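Local coordinates for protein C-domain type II peptide synthetase (Streptomyces globisporus, PDB 4ZNM) that belongs to the condensation-domain family and folds into two alpha/beta lobes, each built around a mixed beta-sheet, at residues Ala243-Ala248 / Ala440-Tyr445; Trp412-His415 / Ser421-Gly424; Leu173-Ala178 / Pro185-Pro190. One frame throughout, in Å; residues are numbered along the deposited sequence.

Followed from the N terminus, the chain first closes contact 3, a short loop in which the segment after helix 162-180 (residues 185-190) turns back onto residues 173-178. Contact 1 opens later, on strand 242-249, and is closed only by helix 435-454, so it spans 191 intervening residues. Nested inside that long loop is contact 2, the hairpin of strands 410-416 and 422-429. Contacts 1 and 2 touch: strand 242-249 neighbours strand 422-429 in one mixed sheet, and Phe-441 and Tyr-445 of the helix pack on Trp-412 of the hairpin. Contact 3 lies in series with both, its centre about 38 Å from that of contact 1.

Contact 1 (Ala243-Ala248 / Ala440-Tyr445); sequences AWQRFA and AFLADY
Leu-442 sets its CD1 methyl over one face of the Phe-247 ring, a CH-pi contact that is the closest approach between the two segments. Strand 242-249 is an outermost strand of a mixed five-stranded sheet, and helix 435-454 follows strand 422-429, its neighbour in that sheet, so the arrangement is an alpha/beta layer packing at the sheet margin.

The tight part is narrow. CD1 of Leu-442 stands 3.7 Å from the centroid of the Phe-247 ring and 23° off the ring normal. It is displaced toward one side of the ring, since it comes to 3.5 Å from Phe-247 CD1. The second methyl, Leu-442 CD2, sits by the root of the same side chain, 4.1 Å from Phe-247 CB. Two torsions produce this fit: in Phe-247, CG lies between the backbone N and the carbonyl carbon (chi1 65°), while in Leu-442 it is anti to the backbone N (chi1 170°). Phe-247 also touches Ile-414, and Leu-442 touches Trp-412 and Leu-426 of the sheet.

The backbones themselves stand well apart, 8.5 Å between the CA atoms of Gln-245 and Leu-442, so side chains alone bridge strand and helix, and no hydrogen bond crosses the interface. Toward Gln-245 the contact loosens: this residue buries less than half the area that Phe-247 does against the helix, and both it and Leu-442 are partly exposed. The polar end of Gln-245 is committed to other partners: NE2 bonds to Tyr-428 OH and Asp-435 O, the latter at the start of the helix. On this loose side, the nearest approach is Gln-245 OE1 to Leu-442 CD2, at 4.3 Å.

Contact 2 (Trp412-His415 / Ser421-Gly424); sequences WSIH and SMAG
His-415 and Ala-423 face each other as an antiparallel hydrogen-bonded pair, joined by two main-chain bonds. His-415 N gives the shorter one, 2.8 Å to Ala-423 O, and Ala-423 N returns the other, 3.0 Å to His-415 O. Both are nearly straight, with angles at the hydrogen of 164° and 162°.

Weaker CA-H...O contacts continue the pattern. His-415 O also receives the CA of Met-422 (3.2 Å), so this carbonyl is approached by two donors of the opposite strand. Two residues back along the strand, Ser-413 O meets Gly-424 CA at 3.3 Å, beside the non-hydrogen-bonded pair Ile-414 and Gly-424.

Apolar contact is confined to the face that carries Ile-414 and Met-422, a selenomethionine here. It is light: Ile-414 CG2 lies 4.4 Å from Met-422 CG, and both residues lean on Met-272 of helix 268-284. Gly-424 has no side chain, and its CA lies 4.4 Å from Ile-414 CD1. On the other face are His-415 and Ala-423. The imidazole leads away from the opposite strand, CG being anti to the backbone N (chi1 176°), and stacks on Trp-394.

With strand axes 4.7 Å apart and five residues between the segments, this is the connection end of a beta-hairpin within the mixed sheet.

Contact 3 (Leu173-Ala178 / Pro185-Pro190); sequences LNLYAA and PPLPEP
Asn-174, on the side of helix 162-180, meets Leu-187 and Pro-185 of the returning chain with successive atoms of its side chain. The CB points toward the loop and is 3.8 Å from Leu-187 CD2. With CG anti to the backbone N (chi1 175°), the amide extends outward alongside the leucine, the two side chains running past one another in opposite directions. The amide carbon then comes close to the same methyl, Asn-174 CG to Leu-187 CD2 being 3.4 Å.

At the tip the two branches part. The oxygen OD1 turns to the branch point of the leucine, 3.3 Å from Leu-187 CG, a van der Waals contact with a carbon. The nitrogen ND2 reaches Pro-185 O at 2.9 Å and makes the one hydrogen bond across the segments. It is almost straight, 170° at the hydrogen, and the acceptor is only 2° out of the Asn-174 amide plane, while the donor lies in the carbonyl plane of Pro-185. The sense of the bond selects the amide flip, since a carbonyl oxygen can accept from ND2 but not from OD1; its straightness and coplanarity are consistent with a fixed amide.

Leu-187 has a second neighbour on the helix. Its CD1 stands 3.8 Å from Leu-175 CD2, the two leucine side chains meeting at about a right angle. The same residue also touches Arg-170 and Asp-171 of the helix and Arg-73 of helix 60-73. Arg-73 has a further hold on this chain, hydrogen bonding through NH2 to Pro-188 O.

All six residues of 185-190 have backbone angles of the polyproline II kind, with four prolines among them. The arrangement is that of an extended, proline-rich connection doubling back over the C-terminal part of the preceding helix before the next helix, 193-203, begins.

Contact 1 (Ala243-Ala248 / Ala440-Tyr445)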
loop_
_atom_site.group_PDB
_atom_site.type_symbol
_atom_site.label_atom_id
_atom_site.label_comp_id
_atom_site.label_asym_id
_atom_site.label_seq_id
_atom_site.Cartn_x
_atom_site.Cartn_y
_atom_site.Cartn_z
ATOM N N ALA A 243 2.728 -12.349 7.085
ATOM C CA ALA A 243 3.271 -11.713 8.269
ATOM C C ALA A 243 3.939 -10.426 7.839
ATOM O O ALA A 243 4.287 -10.255 6.674
ATOM C CB ALA A 243 4.247 -12.610 8.971
ATOM N N TRP A 244 4.113 -9.530 8.794
ATOM C CA TRP A 244 4.648 -8.216 8.554
ATOM C C TRP A 244 5.673 -7.900 9.630
ATOM O O TRP A 244 5.431 -8.150 10.826
ATOM C CB TRP A 244 3.540 -7.167 8.562
ATOM C CG TRP A 244 2.561 -7.318 7.458
ATOM C CD1 TRP A 244 1.423 -8.093 7.446
ATOM C CD2 TRP A 244 2.619 -6.678 6.174
ATOM N NE1 TRP A 244 0.776 -7.951 6.238
ATOM C CE2 TRP A 244 1.492 -7.103 5.446
ATOM C CE3 TRP A 244 3.518 -5.795 5.574
ATOM C CZ2 TRP A 244 1.240 -6.660 4.178
ATOM C CZ3 TRP A 244 3.259 -5.371 4.310
ATOM C CH2 TRP A 244 2.133 -5.803 3.619
ATOM N N GLN A 245 6.831 -7.394 9.203
ATOM C CA GLN A 245 7.835 -6.861 10.129
ATOM C C GLN A 245 7.926 -5.368 9.909
ATOM O O GLN A 245 8.039 -4.905 8.777
ATOM C CB GLN A 245 9.190 -7.546 9.928
ATOM C CG GLN A 245 9.149 -9.010 10.429
ATOM C CD GLN A 245 10.469 -9.742 10.308
ATOM O OE1 GLN A 245 11.544 -9.142 10.438
ATOM N NE2 GLN A 245 10.395 -11.060 10.050
ATOM N N ARG A 246 7.864 -4.616 11.001
ATOM C CA ARG A 246 7.793 -3.154 10.938
ATOM C C ARG A 246 9.151 -2.594 11.226
ATOM O O ARG A 246 9.883 -3.176 11.998
ATOM C CB ARG A 246 6.821 -2.602 11.963
ATOM C CG ARG A 246 5.602 -3.423 12.138
ATOM C CD ARG A 246 4.612 -3.181 11.046
ATOM N NE ARG A 246 3.415 -3.951 11.358
ATOM C CZ ARG A 246 2.439 -4.193 10.501
ATOM N NH1 ARG A 246 2.513 -3.731 9.262
ATOM N NH2 ARG A 246 1.410 -4.909 10.894
ATOM N N PHE A 247 9.497 -1.489 10.600
ATOM C CA PHE A 247 10.761 -0.832 10.892
ATOM C C PHE A 247 10.628 0.662 10.663
ATOM O O PHE A 247 9.635 1.142 10.102
ATOM C CB PHE A 247 11.891 -1.410 10.035
ATOM C CG PHE A 247 11.726 -1.162 8.578
ATOM C CD1 PHE A 247 11.007 -2.039 7.801
ATOM C CD2 PHE A 247 12.304 -0.054 7.974
ATOM C CE1 PHE A 247 10.852 -1.829 6.435
ATOM C CE2 PHE A 247 12.167 0.152 6.590
ATOM C CZ PHE A 247 11.432 -0.734 5.834
ATOM N N ALA A 248 11.633 1.392 11.123
ATOM C CA ALA A 248 11.652 2.848 11.018
ATOM C C ALA A 248 13.057 3.273 10.689
ATOM O O ALA A 248 14.031 2.704 11.200
ATOM C CB ALA A 248 11.211 3.474 12.268
ATOM N N ALA A 440 16.611 -11.114 8.640
ATOM C CA ALA A 440 17.978 -10.913 8.137
ATOM C C ALA A 440 17.965 -10.060 6.873
ATOM O O ALA A 440 18.812 -9.202 6.674
ATOM C CB ALA A 440 18.672 -12.267 7.865
ATOM N N PHE A 441 16.968 -10.281 6.033
ATOM C CA PHE A 441 16.822 -9.541 4.792
ATOM C C PHE A 441 16.663 -8.046 5.115
ATOM O O PHE A 441 17.321 -7.212 4.534
ATOM C CB PHE A 441 15.619 -10.104 4.050
ATOM C CG PHE A 441 15.471 -9.673 2.623
ATOM C CD1 PHE A 441 16.558 -9.386 1.824
ATOM C CD2 PHE A 441 14.200 -9.613 2.065
ATOM C CE1 PHE A 441 16.373 -9.024 0.484
ATOM C CE2 PHE A 441 14.008 -9.257 0.736
ATOM C CZ PHE A 441 15.095 -8.947 -0.055
ATOM N N LEU A 442 15.775 -7.730 6.059
ATOM C CA LEU A 442 15.525 -6.360 6.478
ATOM C C LEU A 442 16.767 -5.727 7.090
ATOM O O LEU A 442 17.097 -4.577 6.807
ATOM C CB LEU A 442 14.349 -6.341 7.478
ATOM C CG LEU A 442 14.079 -5.038 8.202
ATOM C CD1 LEU A 442 13.822 -3.942 7.200
ATOM C CD2 LEU A 442 12.876 -5.264 9.087
ATOM N N ALA A 443 17.470 -6.480 7.928
ATOM C CA ALA A 443 18.655 -5.930 8.575
ATOM C C ALA A 443 19.766 -5.672 7.551
ATOM O O ALA A 443 20.505 -4.702 7.681
ATOM C CB ALA A 443 19.138 -6.845 9.667
ATOM N N ASP A 444 19.873 -6.535 6.540
ATOM C CA ASP A 444 20.827 -6.344 5.442
ATOM C C ASP A 444 20.503 -5.086 4.637
ATOM O O ASP A 444 21.398 -4.347 4.203
ATOM C CB ASP A 444 20.828 -7.546 4.491
ATOM C CG ASP A 444 21.412 -8.813 5.116
ATOM O OD1 ASP A 444 22.075 -8.749 6.176
ATOM O OD2 ASP A 444 21.193 -9.892 4.527
ATOM N N TYR A 445 19.220 -4.868 4.397
ATOM C CA TYR A 445 18.789 -3.665 3.683
ATOM C C TYR A 445 19.156 -2.394 4.465
ATOM O O TYR A 445 19.680 -1.443 3.885
ATOM C CB TYR A 445 17.270 -3.665 3.392
ATOM C CG TYR A 445 16.813 -2.352 2.772
ATOM C CD1 TYR A 445 17.057 -2.068 1.439
ATOM C CD2 TYR A 445 16.194 -1.387 3.529
ATOM C CE1 TYR A 445 16.689 -0.863 0.859
ATOM C CE2 TYR A 445 15.818 -0.157 2.963
ATOM C CZ TYR A 445 16.072 0.103 1.626
ATOM O OH TYR A 445 15.697 1.316 1.055
#

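Contact 2 (Trp412-His415 / Ser421-Gly424)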
loop_
_atom_site.group_PDB
_atom_site.type_symbol
_atom_site.label_atom_id
_atom_site.label_comp_id
_atom_site.label_asym_id
_atom_site.label_seq_id
_atom_site.Cartn_x
_atom_site.Cartn_y
_atom_site.Cartn_z
ATOM N N TRP A 412 7.697 -4.664 0.165
ATOM C CA TRP A 412 8.268 -3.584 0.978
ATOM C C TRP A 412 7.412 -2.363 0.785
ATOM O O TRP A 412 7.171 -1.943 -0.337
ATOM C CB TRP A 412 9.695 -3.248 0.579
ATOM C CG TRP A 412 10.669 -4.326 0.639
ATOM C CD1 TRP A 412 10.766 -5.375 -0.204
ATOM C CD2 TRP A 412 11.756 -4.443 1.560
ATOM N NE1 TRP A 412 11.830 -6.160 0.147
ATOM C CE2 TRP A 412 12.454 -5.603 1.226
ATOM C CE3 TRP A 412 12.200 -3.669 2.636
ATOM C CZ2 TRP A 412 13.584 -6.027 1.939
ATOM C CZ3 TRP A 412 13.302 -4.088 3.337
ATOM C CH2 TRP A 412 13.989 -5.246 2.981
ATOM N N SER A 413 6.963 -1.780 1.883
ATOM C CA SER A 413 6.054 -0.639 1.867
ATOM C C SER A 413 6.647 0.470 2.748
ATOM O O SER A 413 6.708 0.310 3.964
ATOM C CB SER A 413 4.671 -1.070 2.372
ATOM O OG SER A 413 3.739 0.004 2.359
ATOM N N ILE A 414 7.096 1.561 2.122
ATOM C CA ILE A 414 7.781 2.650 2.806
ATOM C C ILE A 414 6.901 3.894 2.857
ATOM O O ILE A 414 6.544 4.413 1.796
ATOM C CB ILE A 414 9.086 3.038 2.098
ATOM C CG1 ILE A 414 9.929 1.807 1.749
ATOM C CG2 ILE A 414 9.867 4.022 2.941
ATOM C CD1 ILE A 414 10.446 1.074 2.911
ATOM N N HIS A 415 6.596 4.415 4.052
ATOM C CA HIS A 415 5.999 5.745 4.144
ATOM C C HIS A 415 7.080 6.782 4.407
ATOM O O HIS A 415 7.823 6.681 5.368
ATOM C CB HIS A 415 4.929 5.828 5.241
ATOM C CG HIS A 415 4.378 7.203 5.418
ATOM N ND1 HIS A 415 4.654 7.984 6.523
ATOM C CD2 HIS A 415 3.603 7.961 4.606
ATOM C CE1 HIS A 415 4.058 9.154 6.391
ATOM N NE2 HIS A 415 3.414 9.167 5.236
ATOM N N SER A 421 10.993 11.865 8.390
ATOM C CA SER A 421 11.061 10.503 8.918
ATOM C C SER A 421 10.403 9.435 8.028
ATOM O O SER A 421 9.524 9.738 7.214
ATOM C CB SER A 421 10.421 10.459 10.296
ATOM O OG SER A 421 10.924 9.347 11.005
HETATM N N MSE A 422 10.817 8.184 8.216
HETATM C CA MSE A 422 10.294 7.074 7.436
HETATM C C MSE A 422 9.885 5.888 8.286
HETATM O O MSE A 422 10.581 5.490 9.219
HETATM C CB MSE A 422 11.311 6.582 6.407
HETATM C CG MSE A 422 11.411 7.439 5.165
HETATM SE SE MSE A 422 13.266 7.890 4.727
HETATM C CE MSE A 422 13.637 8.830 6.356
ATOM N N ALA A 423 8.762 5.302 7.900
ATOM C CA ALA A 423 8.234 4.117 8.551
ATOM C C ALA A 423 8.016 3.047 7.490
ATOM O O ALA A 423 7.439 3.313 6.433
ATOM C CB ALA A 423 6.941 4.424 9.265
ATOM N N GLY A 424 8.477 1.839 7.767
ATOM C CA GLY A 424 8.395 0.781 6.779
ATOM C C GLY A 424 7.769 -0.502 7.281
ATOM O O GLY A 424 7.724 -0.766 8.490
#

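Contact 3 (Leu173-Ala178 / Pro185-Pro190)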
loop_
_atom_site.group_PDB
_atom_site.type_symbol
_atom_site.label_atom_id
_atom_site.label_comp_id
_atom_site.label_asym_id
_atom_site.label_seq_id
_atom_site.Cartn_x
_atom_site.Cartn_y
_atom_site.Cartn_z
ATOM N N LEU A 173 -14.336 12.531 9.562
ATOM C CA LEU A 173 -14.239 13.492 10.650
ATOM C C LEU A 173 -14.861 14.842 10.286
ATOM O O LEU A 173 -15.372 15.550 11.161
ATOM C CB LEU A 173 -12.774 13.622 11.075
ATOM C CG LEU A 173 -12.284 12.244 11.620
ATOM C CD1 LEU A 173 -10.884 12.371 12.110
ATOM C CD2 LEU A 173 -13.131 11.733 12.770
ATOM N N ASN A 174 -14.883 15.170 9.002
ATOM C CA ASN A 174 -15.593 16.372 8.533
ATOM C C ASN A 174 -17.108 16.198 8.663
ATOM O O ASN A 174 -17.797 17.061 9.184
ATOM C CB ASN A 174 -15.209 16.655 7.085
ATOM C CG ASN A 174 -15.977 17.809 6.476
ATOM O OD1 ASN A 174 -17.173 17.708 6.195
ATOM N ND2 ASN A 174 -15.275 18.901 6.225
ATOM N N LEU A 175 -17.629 15.063 8.189
ATOM C CA LEU A 175 -19.068 14.809 8.275
ATOM C C LEU A 175 -19.513 14.727 9.762
ATOM O O LEU A 175 -20.605 15.167 10.120
ATOM C CB LEU A 175 -19.428 13.516 7.529
ATOM C CG LEU A 175 -19.215 13.636 6.006
ATOM C CD1 LEU A 175 -19.306 12.299 5.365
ATOM C CD2 LEU A 175 -20.225 14.627 5.338
ATOM N N TYR A 176 -18.667 14.144 10.605
ATOM C CA TYR A 176 -18.912 14.097 12.049
ATOM C C TYR A 176 -19.004 15.523 12.620
ATOM O O TYR A 176 -19.976 15.883 13.279
ATOM C CB TYR A 176 -17.786 13.294 12.760
ATOM C CG TYR A 176 -17.801 13.446 14.263
ATOM C CD1 TYR A 176 -18.606 12.626 15.038
ATOM C CD2 TYR A 176 -17.017 14.388 14.906
ATOM C CE1 TYR A 176 -18.643 12.744 16.392
ATOM C CE2 TYR A 176 -17.051 14.529 16.287
ATOM C CZ TYR A 176 -17.871 13.703 17.021
ATOM O OH TYR A 176 -17.921 13.809 18.374
ATOM N N ALA A 177 -18.006 16.349 12.336
ATOM C CA ALA A 177 -18.019 17.716 12.822
ATOM C C ALA A 177 -19.262 18.429 12.353
ATOM O O ALA A 177 -19.881 19.139 13.123
ATOM C CB ALA A 177 -16.791 18.450 12.379
ATOM N N ALA A 178 -19.650 18.267 11.098
ATOM C CA ALA A 178 -20.826 19.012 10.645
ATOM C C ALA A 178 -22.076 18.560 11.429
ATOM O O ALA A 178 -22.889 19.384 11.832
ATOM C CB ALA A 178 -21.041 18.842 9.166
ATOM N N PRO A 185 -15.109 23.229 6.566
ATOM C CA PRO A 185 -15.425 23.605 5.189
ATOM C C PRO A 185 -16.246 22.536 4.494
ATOM O O PRO A 185 -16.253 21.372 4.950
ATOM C CB PRO A 185 -14.048 23.732 4.547
ATOM C CG PRO A 185 -13.249 22.676 5.267
ATOM C CD PRO A 185 -13.735 22.721 6.697
ATOM N N PRO A 186 -16.948 22.909 3.413
ATOM C CA PRO A 186 -17.675 21.874 2.667
ATOM C C PRO A 186 -16.720 20.873 2.046
ATOM O O PRO A 186 -15.588 21.231 1.700
ATOM C CB PRO A 186 -18.406 22.659 1.578
ATOM C CG PRO A 186 -17.587 23.898 1.397
ATOM C CD PRO A 186 -17.100 24.240 2.796
ATOM N N LEU A 187 -17.176 19.637 1.908
ATOM C CA LEU A 187 -16.427 18.635 1.175
ATOM C C LEU A 187 -16.703 18.840 -0.299
ATOM O O LEU A 187 -17.831 19.135 -0.669
ATOM C CB LEU A 187 -16.831 17.213 1.595
ATOM C CG LEU A 187 -16.543 16.814 3.045
ATOM C CD1 LEU A 187 -17.077 15.409 3.313
ATOM C CD2 LEU A 187 -15.050 16.884 3.327
ATOM N N PRO A 188 -15.684 18.676 -1.151
ATOM C CA PRO A 188 -15.981 18.684 -2.584
ATOM C C PRO A 188 -16.843 17.474 -2.992
ATOM O O PRO A 188 -16.831 16.451 -2.328
ATOM C CB PRO A 188 -14.592 18.635 -3.224
ATOM C CG PRO A 188 -13.720 17.971 -2.198
ATOM C CD PRO A 188 -14.254 18.433 -0.877
ATOM N N GLU A 189 -17.601 17.596 -4.064
ATOM C CA GLU A 189 -18.355 16.469 -4.576
ATOM C C GLU A 189 -17.358 15.449 -5.145
ATOM O O GLU A 189 -16.508 15.800 -5.950
ATOM C CB GLU A 189 -19.356 16.932 -5.644
ATOM C CG GLU A 189 -20.447 15.914 -6.011
ATOM C CD GLU A 189 -21.440 15.646 -4.877
ATOM O OE1 GLU A 189 -21.557 16.477 -3.937
ATOM O OE2 GLU A 189 -22.111 14.593 -4.935
ATOM N N PRO A 190 -17.424 14.191 -4.690
ATOM C CA PRO A 190 -16.391 13.302 -5.207
ATOM C C PRO A 190 -16.786 12.632 -6.504
ATOM O O PRO A 190 -17.955 12.381 -6.781
ATOM C CB PRO A 190 -16.235 12.267 -4.088
ATOM C CG PRO A 190 -17.609 12.172 -3.493
ATOM C CD PRO A 190 -18.260 13.536 -3.665
#